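Local coordinates for protein MtVAO615 (Myceliophthora thermophila, PDB 6F72) that probably acts as a secreted oxidase whose bicovalently bound FAD, once reduced, reacts rapidly with molecular oxygen, although its substrate remains unidentified, at residues R538-K543 against T556-E561; N147-I152 against V551-T556. All coordinates share one frame; numbering follows the deposited sequence.

Interaction 1 of 2, residues R538-K543 against T556-E561; sequences RLLRVK and TGVGSE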
# COMPACT_ATOMS: atom_id res chain seq x y z
N ARG A 538 -1.85 1.55 -23.01
CA ARG A 538 -0.48 2.08 -23.06
C ARG A 538 0.41 1.40 -22.02
O ARG A 538 1.58 1.10 -22.31
CB ARG A 538 -0.43 3.60 -22.88
CG ARG A 538 0.89 4.17 -23.38
CD ARG A 538 1.16 5.58 -22.90
NE ARG A 538 2.58 5.87 -23.05
CZ ARG A 538 3.21 6.90 -22.50
NH1 ARG A 538 2.55 7.77 -21.74
NH2 ARG A 538 4.51 7.06 -22.72
N LEU A 539 -0.14 1.17 -20.83
CA LEU A 539 0.52 0.37 -19.80
C LEU A 539 0.87 -1.02 -20.32
O LEU A 539 1.94 -1.54 -20.02
CB LEU A 539 -0.34 0.31 -18.54
CG LEU A 539 -0.40 1.61 -17.72
CD1 LEU A 539 -1.55 1.61 -16.72
CD2 LEU A 539 0.92 1.90 -17.02
N LEU A 540 -0.03 -1.60 -21.10
CA LEU A 540 0.19 -2.92 -21.70
C LEU A 540 1.28 -2.91 -22.76
O LEU A 540 2.06 -3.86 -22.87
CB LEU A 540 -1.12 -3.50 -22.26
CG LEU A 540 -1.11 -4.97 -22.68
CD1 LEU A 540 -0.91 -5.91 -21.48
CD2 LEU A 540 -2.42 -5.28 -23.40
N ARG A 541 1.31 -1.85 -23.56
CA ARG A 541 2.40 -1.63 -24.52
C ARG A 541 3.76 -1.51 -23.84
O ARG A 541 4.74 -2.07 -24.35
CB ARG A 541 2.12 -0.42 -25.39
CG ARG A 541 1.05 -0.66 -26.44
CD ARG A 541 1.10 0.40 -27.52
NE ARG A 541 0.82 1.75 -27.02
CZ ARG A 541 -0.40 2.28 -26.86
NH1 ARG A 541 -1.51 1.59 -27.14
NH2 ARG A 541 -0.51 3.52 -26.41
N VAL A 542 3.84 -0.79 -22.72
CA VAL A 542 5.09 -0.65 -21.97
C VAL A 542 5.50 -2.02 -21.39
O VAL A 542 6.65 -2.42 -21.49
CB VAL A 542 5.02 0.42 -20.84
CG1 VAL A 542 6.34 0.52 -20.09
CG2 VAL A 542 4.64 1.78 -21.39
N LYS A 543 4.53 -2.72 -20.81
CA LYS A 543 4.72 -4.07 -20.28
C LYS A 543 5.28 -5.03 -21.34
O LYS A 543 6.25 -5.74 -21.06
CB LYS A 543 3.41 -4.62 -19.68
CG LYS A 543 3.39 -6.11 -19.35
CD LYS A 543 4.23 -6.47 -18.14
CE LYS A 543 3.90 -7.88 -17.66
NZ LYS A 543 4.79 -8.21 -16.53
N THR A 556 -3.97 -8.96 -10.62
CA THR A 556 -4.49 -7.63 -11.01
C THR A 556 -3.43 -6.67 -11.58
O THR A 556 -3.72 -5.47 -11.73
CB THR A 556 -5.32 -6.91 -9.92
OG1 THR A 556 -4.46 -6.28 -8.95
CG2 THR A 556 -6.36 -7.84 -9.24
N GLY A 557 -2.25 -7.18 -11.92
CA GLY A 557 -1.21 -6.35 -12.53
C GLY A 557 -1.40 -6.15 -14.02
O GLY A 557 -2.08 -6.94 -14.68
N VAL A 558 -0.77 -5.10 -14.57
CA VAL A 558 -0.81 -4.90 -16.01
C VAL A 558 -0.18 -6.12 -16.68
O VAL A 558 0.93 -6.51 -16.34
CB VAL A 558 -0.08 -3.59 -16.45
CG1 VAL A 558 -0.00 -3.49 -17.97
CG2 VAL A 558 -0.76 -2.36 -15.85
N GLY A 559 -0.91 -6.72 -17.61
CA GLY A 559 -0.42 -7.86 -18.38
C GLY A 559 -0.44 -9.18 -17.62
O GLY A 559 0.18 -10.16 -18.07
N SER A 560 -1.15 -9.22 -16.49
CA SER A 560 -1.23 -10.43 -15.66
C SER A 560 -2.11 -11.49 -16.29
O SER A 560 -1.96 -12.69 -15.98
CB SER A 560 -1.75 -10.11 -14.27
OG SER A 560 -3.02 -9.49 -14.33
N GLU A 561 -3.02 -11.06 -17.16
CA GLU A 561 -3.92 -11.96 -17.89
C GLU A 561 -3.18 -12.94 -18.83
O GLU A 561 -3.80 -13.82 -19.41
CB GLU A 561 -5.04 -11.16 -18.62
CG GLU A 561 -4.64 -10.42 -19.90
CD GLU A 561 -3.99 -9.03 -19.70
OE1 GLU A 561 -3.69 -8.63 -18.55
OE2 GLU A 561 -3.77 -8.32 -20.72
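Val-558 of 556-561 packs on segment 538-543, part of helix 536-546, with both methyls turned to it. Its CG1, anti to the backbone N (chi1 174°), lies 3.4 Å from the carbonyl oxygen O of Leu-539, against the helix backbone itself. Its other methyl, CG2, packs 3.8 Å from Leu-539 CB, where the two side chains cross at about a right angle. Lys-543 runs alongside, bending at chi2 (73°), and brings CE to 3.5 Å from Val-558 O. Leu-540 CD1 approaches Gly-559 CA at 3.7 Å; the Leu-540 and Glu-561 side chains come from opposite directions, with OE2 near the same methyl. The loop contains a type II beta turn, Gly-557 to Ser-560, with Gly-559 third, where positive phi favours glycine, and runs on into a 3-10 segment at Ser-560 and Glu-561. Gly-557 O closes the turn by accepting from Ser-560 N at 3.1 Å and from Ser-560 OG at 2.7 Å, the hydroxyl bond lying in the carbonyl plane on a lone pair. Farther out, Thr-285 OG1 bonds Val-558 O and Tyr-536 OH bonds Gly-559 N, while Lys-543 NZ hydrogen-bonds to Phe-552 O and Thr-285 O and forms a salt bridge with Asp-547.

Interaction 2 of 2, residues N147-I152 against V551-T556; sequences NVRIVI and VFYVKT. With FAD (flavin-adenine dinucleotide), chain E.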
# COMPACT_ATOMS: atom_id res chain seq x y z
N ASN A 147 12.65 -22.13 -15.36
CA ASN A 147 11.20 -21.95 -15.46
C ASN A 147 10.54 -21.75 -14.08
O ASN A 147 9.44 -22.25 -13.82
CB ASN A 147 10.58 -23.11 -16.27
CG ASN A 147 9.13 -22.87 -16.62
OD1 ASN A 147 8.71 -21.74 -16.90
ND2 ASN A 147 8.36 -23.94 -16.60
N VAL A 148 11.22 -21.00 -13.22
CA VAL A 148 10.70 -20.66 -11.89
C VAL A 148 9.96 -19.32 -11.92
O VAL A 148 10.44 -18.35 -12.54
CB VAL A 148 11.83 -20.66 -10.82
CG1 VAL A 148 11.33 -20.19 -9.46
CG2 VAL A 148 12.43 -22.06 -10.68
N ARG A 149 8.79 -19.28 -11.28
CA ARG A 149 8.08 -18.03 -11.03
C ARG A 149 8.90 -17.06 -10.16
O ARG A 149 9.35 -17.40 -9.07
CB ARG A 149 6.74 -18.32 -10.36
CG ARG A 149 5.85 -17.10 -10.12
CD ARG A 149 4.65 -17.46 -9.25
NE ARG A 149 4.05 -16.25 -8.71
CZ ARG A 149 2.87 -16.16 -8.11
NH1 ARG A 149 2.12 -17.24 -7.92
NH2 ARG A 149 2.45 -14.98 -7.69
N ILE A 150 9.07 -15.85 -10.68
CA ILE A 150 9.64 -14.76 -9.90
C ILE A 150 8.55 -14.07 -9.10
O ILE A 150 7.46 -13.81 -9.61
CB ILE A 150 10.42 -13.75 -10.80
CG1 ILE A 150 11.77 -14.35 -11.22
CG2 ILE A 150 10.60 -12.39 -10.11
CD1 ILE A 150 12.82 -14.43 -10.12
N VAL A 151 8.85 -13.82 -7.84
CA VAL A 151 8.01 -12.99 -7.00
C VAL A 151 8.90 -11.85 -6.54
O VAL A 151 10.12 -12.03 -6.42
CB VAL A 151 7.42 -13.81 -5.81
CG1 VAL A 151 7.31 -13.00 -4.52
CG2 VAL A 151 6.07 -14.38 -6.19
N ILE A 152 8.31 -10.69 -6.30
CA ILE A 152 9.04 -9.58 -5.73
C ILE A 152 8.42 -9.17 -4.41
O ILE A 152 7.23 -8.85 -4.35
CB ILE A 152 9.15 -8.37 -6.72
CG1 ILE A 152 9.74 -8.82 -8.07
CG2 ILE A 152 10.01 -7.26 -6.12
CD1 ILE A 152 9.53 -7.84 -9.23
N VAL A 551 7.82 -12.31 -17.61
CA VAL A 551 8.50 -12.90 -16.45
C VAL A 551 7.93 -12.34 -15.15
O VAL A 551 7.92 -13.04 -14.13
CB VAL A 551 10.08 -12.96 -16.51
CG1 VAL A 551 10.66 -12.52 -17.85
CG2 VAL A 551 10.79 -12.32 -15.30
N PHE A 552 7.43 -11.11 -15.18
CA PHE A 552 6.83 -10.55 -13.99
C PHE A 552 5.31 -10.72 -14.00
O PHE A 552 4.63 -10.31 -14.94
CB PHE A 552 7.25 -9.10 -13.76
CG PHE A 552 8.75 -8.90 -13.77
CD1 PHE A 552 9.56 -9.55 -12.85
CD2 PHE A 552 9.34 -8.05 -14.71
CE1 PHE A 552 10.94 -9.36 -12.86
CE2 PHE A 552 10.72 -7.85 -14.73
CZ PHE A 552 11.52 -8.50 -13.80
N TYR A 553 4.80 -11.37 -12.96
CA TYR A 553 3.36 -11.54 -12.78
C TYR A 553 2.95 -11.08 -11.39
O TYR A 553 3.56 -11.47 -10.39
CB TYR A 553 2.96 -13.01 -13.00
CG TYR A 553 1.58 -13.32 -12.44
CD1 TYR A 553 0.44 -13.10 -13.21
CD2 TYR A 553 1.42 -13.76 -11.12
CE1 TYR A 553 -0.83 -13.35 -12.69
CE2 TYR A 553 0.16 -14.01 -10.59
CZ TYR A 553 -0.95 -13.80 -11.38
OH TYR A 553 -2.19 -14.04 -10.87
N VAL A 554 1.90 -10.26 -11.33
CA VAL A 554 1.18 -10.01 -10.08
C VAL A 554 -0.32 -10.08 -10.39
O VAL A 554 -0.74 -9.65 -11.47
CB VAL A 554 1.54 -8.64 -9.40
CG1 VAL A 554 2.95 -8.65 -8.80
CG2 VAL A 554 1.41 -7.47 -10.37
N LYS A 555 -1.11 -10.58 -9.45
CA LYS A 555 -2.56 -10.62 -9.56
C LYS A 555 -3.07 -9.18 -9.65
O LYS A 555 -2.63 -8.32 -8.88
CB LYS A 555 -3.21 -11.35 -8.36
CG LYS A 555 -4.73 -11.54 -8.45
CD LYS A 555 -5.10 -12.56 -9.53
CE LYS A 555 -6.60 -12.83 -9.63
NZ LYS A 555 -7.14 -13.35 -8.35
N THR A 556 -3.97 -8.96 -10.62
CA THR A 556 -4.49 -7.63 -11.01
C THR A 556 -3.43 -6.67 -11.58
O THR A 556 -3.72 -5.47 -11.73
CB THR A 556 -5.32 -6.91 -9.92
OG1 THR A 556 -4.46 -6.28 -8.95
CG2 THR A 556 -6.36 -7.84 -9.24
PA FAD E . 4.98 -5.29 -0.86
O1A FAD E . 3.85 -6.25 -0.59
O2A FAD E . 6.36 -5.77 -0.51
O5B FAD E . 4.92 -4.87 -2.41
C5B FAD E . 3.69 -4.55 -3.06
C4B FAD E . 3.78 -4.79 -4.56
O4B FAD E . 4.85 -4.03 -5.11
C3B FAD E . 4.04 -6.23 -4.96
O3B FAD E . 3.32 -6.47 -6.18
C2B FAD E . 5.54 -6.29 -5.24
O2B FAD E . 5.86 -7.28 -6.22
C1B FAD E . 5.82 -4.88 -5.74
N9A FAD E . 7.17 -4.36 -5.40
C8A FAD E . 7.54 -3.89 -4.19
N7A FAD E . 8.83 -3.45 -4.22
C5A FAD E . 9.28 -3.64 -5.47
C6A FAD E . 10.55 -3.40 -6.19
N6A FAD E . 11.60 -2.86 -5.53
N1A FAD E . 10.63 -3.73 -7.50
C2A FAD E . 9.58 -4.28 -8.16
N3A FAD E . 8.39 -4.52 -7.57
C4A FAD E . 8.18 -4.23 -6.25
N1 FAD E . -1.24 3.07 0.87
C2 FAD E . -1.49 4.39 0.74
O2 FAD E . -1.57 4.89 -0.40
N3 FAD E . -1.65 5.19 1.82
C4 FAD E . -1.59 4.75 3.09
O4 FAD E . -1.75 5.53 4.06
C4X FAD E . -1.32 3.31 3.30
N5 FAD E . -1.23 2.78 4.54
C5X FAD E . -0.98 1.46 4.74
C6 FAD E . -0.89 0.93 6.05
C7 FAD E . -0.63 -0.45 6.22
C7M FAD E . -0.54 -1.00 7.63
C8 FAD E . -0.43 -1.34 5.02
C8M FAD E . -0.05 -2.81 5.09
C9 FAD E . -0.52 -0.80 3.74
C9A FAD E . -0.79 0.56 3.55
N10 FAD E . -0.86 1.10 2.24
C10 FAD E . -1.14 2.48 2.09
C1' FAD E . -0.73 0.23 1.08
C2' FAD E . 0.55 0.26 0.29
O2' FAD E . 0.55 1.46 -0.47
C3' FAD E . 0.48 -0.96 -0.62
O3' FAD E . 0.14 -2.15 0.12
C4' FAD E . 1.79 -1.17 -1.36
O4' FAD E . 1.62 -2.16 -2.37
C5' FAD E . 2.93 -1.52 -0.40
O5' FAD E . 4.13 -1.81 -1.11
P FAD E . 5.35 -2.51 -0.34
O1P FAD E . 5.60 -1.77 0.95
O2P FAD E . 6.44 -2.68 -1.37
O3P FAD E . 4.73 -3.96 0.01
O HOH W 1 8.93 -15.57 -13.47
O HOH W 2 4.77 -13.55 -9.16
O HOH W 3 6.37 -14.27 -12.38
O HOH W 4 6.88 -11.45 -10.83
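Arg-149 and Tyr-553 meet as two flat groups set nearly at right angles, their planes 83° apart. Ring atom CD2 of Tyr-553 stands over one face of the guanidinium, 3.8 Å from Arg-149 NH2, while NH2 lies at the edge of the ring; water 2 is in plane at the edge of both groups. The Arg-149 chain, extended from CG to NE, carries the charged group there. Phe-552 has Val-551 CG2 over one face, water 4 in plane at its edge, and Ile-150 CG2 also at the edge, 4.1 Å from Phe-552 CD1. Ile-152 CD1 comes in obliquely, 4.0 Å from that same ring carbon.

The backbones are joined largely through water. Water 1 accepts from Ile-150 N beside Val-551 O; water 2 accepts from Arg-149 NE at 2.8 Å, near Tyr-553 O. Ile-150 O has three waters around it, but these have more acceptors in reach than protons to give, so which bonds are made is not settled. The strand, at the edge of a PCMH-type sheet, thus faces the berberine-like segment across a hydrated seam. FAD lies at its Ile-152 end, where O2B donates to Ile-152 O at 2.8 Å. Ile-152 CG2 touches adenine N3A at 3.5 Å, and Val-554 CG1 nears O3B. The pattern is consistent with water meeting much of the strand edge's polar demand, while Ile-152 and Val-554 bring aliphatic carbons, and Ile-152 O, to the adenosine end.

Overall arrangement
The two contacts illustrate how one C-terminal stretch can serve two neighbours. Interaction 2 sets residues 551-556 against the strand edge beside FAD; the chain then continues through the shared Thr-556 into the turn that interaction 1 holds against helix 536-546. Their centres are 13 Å apart, yet they touch directly: Lys-543 NZ lies 2.6 Å from Phe-552 O, a probable hydrogen bond, and Ser-560 O packs 3.5 Å from Tyr-553 CE1. Asp-547 ties in the start of 551-556, its OD1 accepting from Val-551 N and its OD2 from Phe-552 N. Interaction 2 reaches the adenosine end of the cofactor, whereas the Lys-543 side chain of interaction 1 stays about 10 Å from FAD.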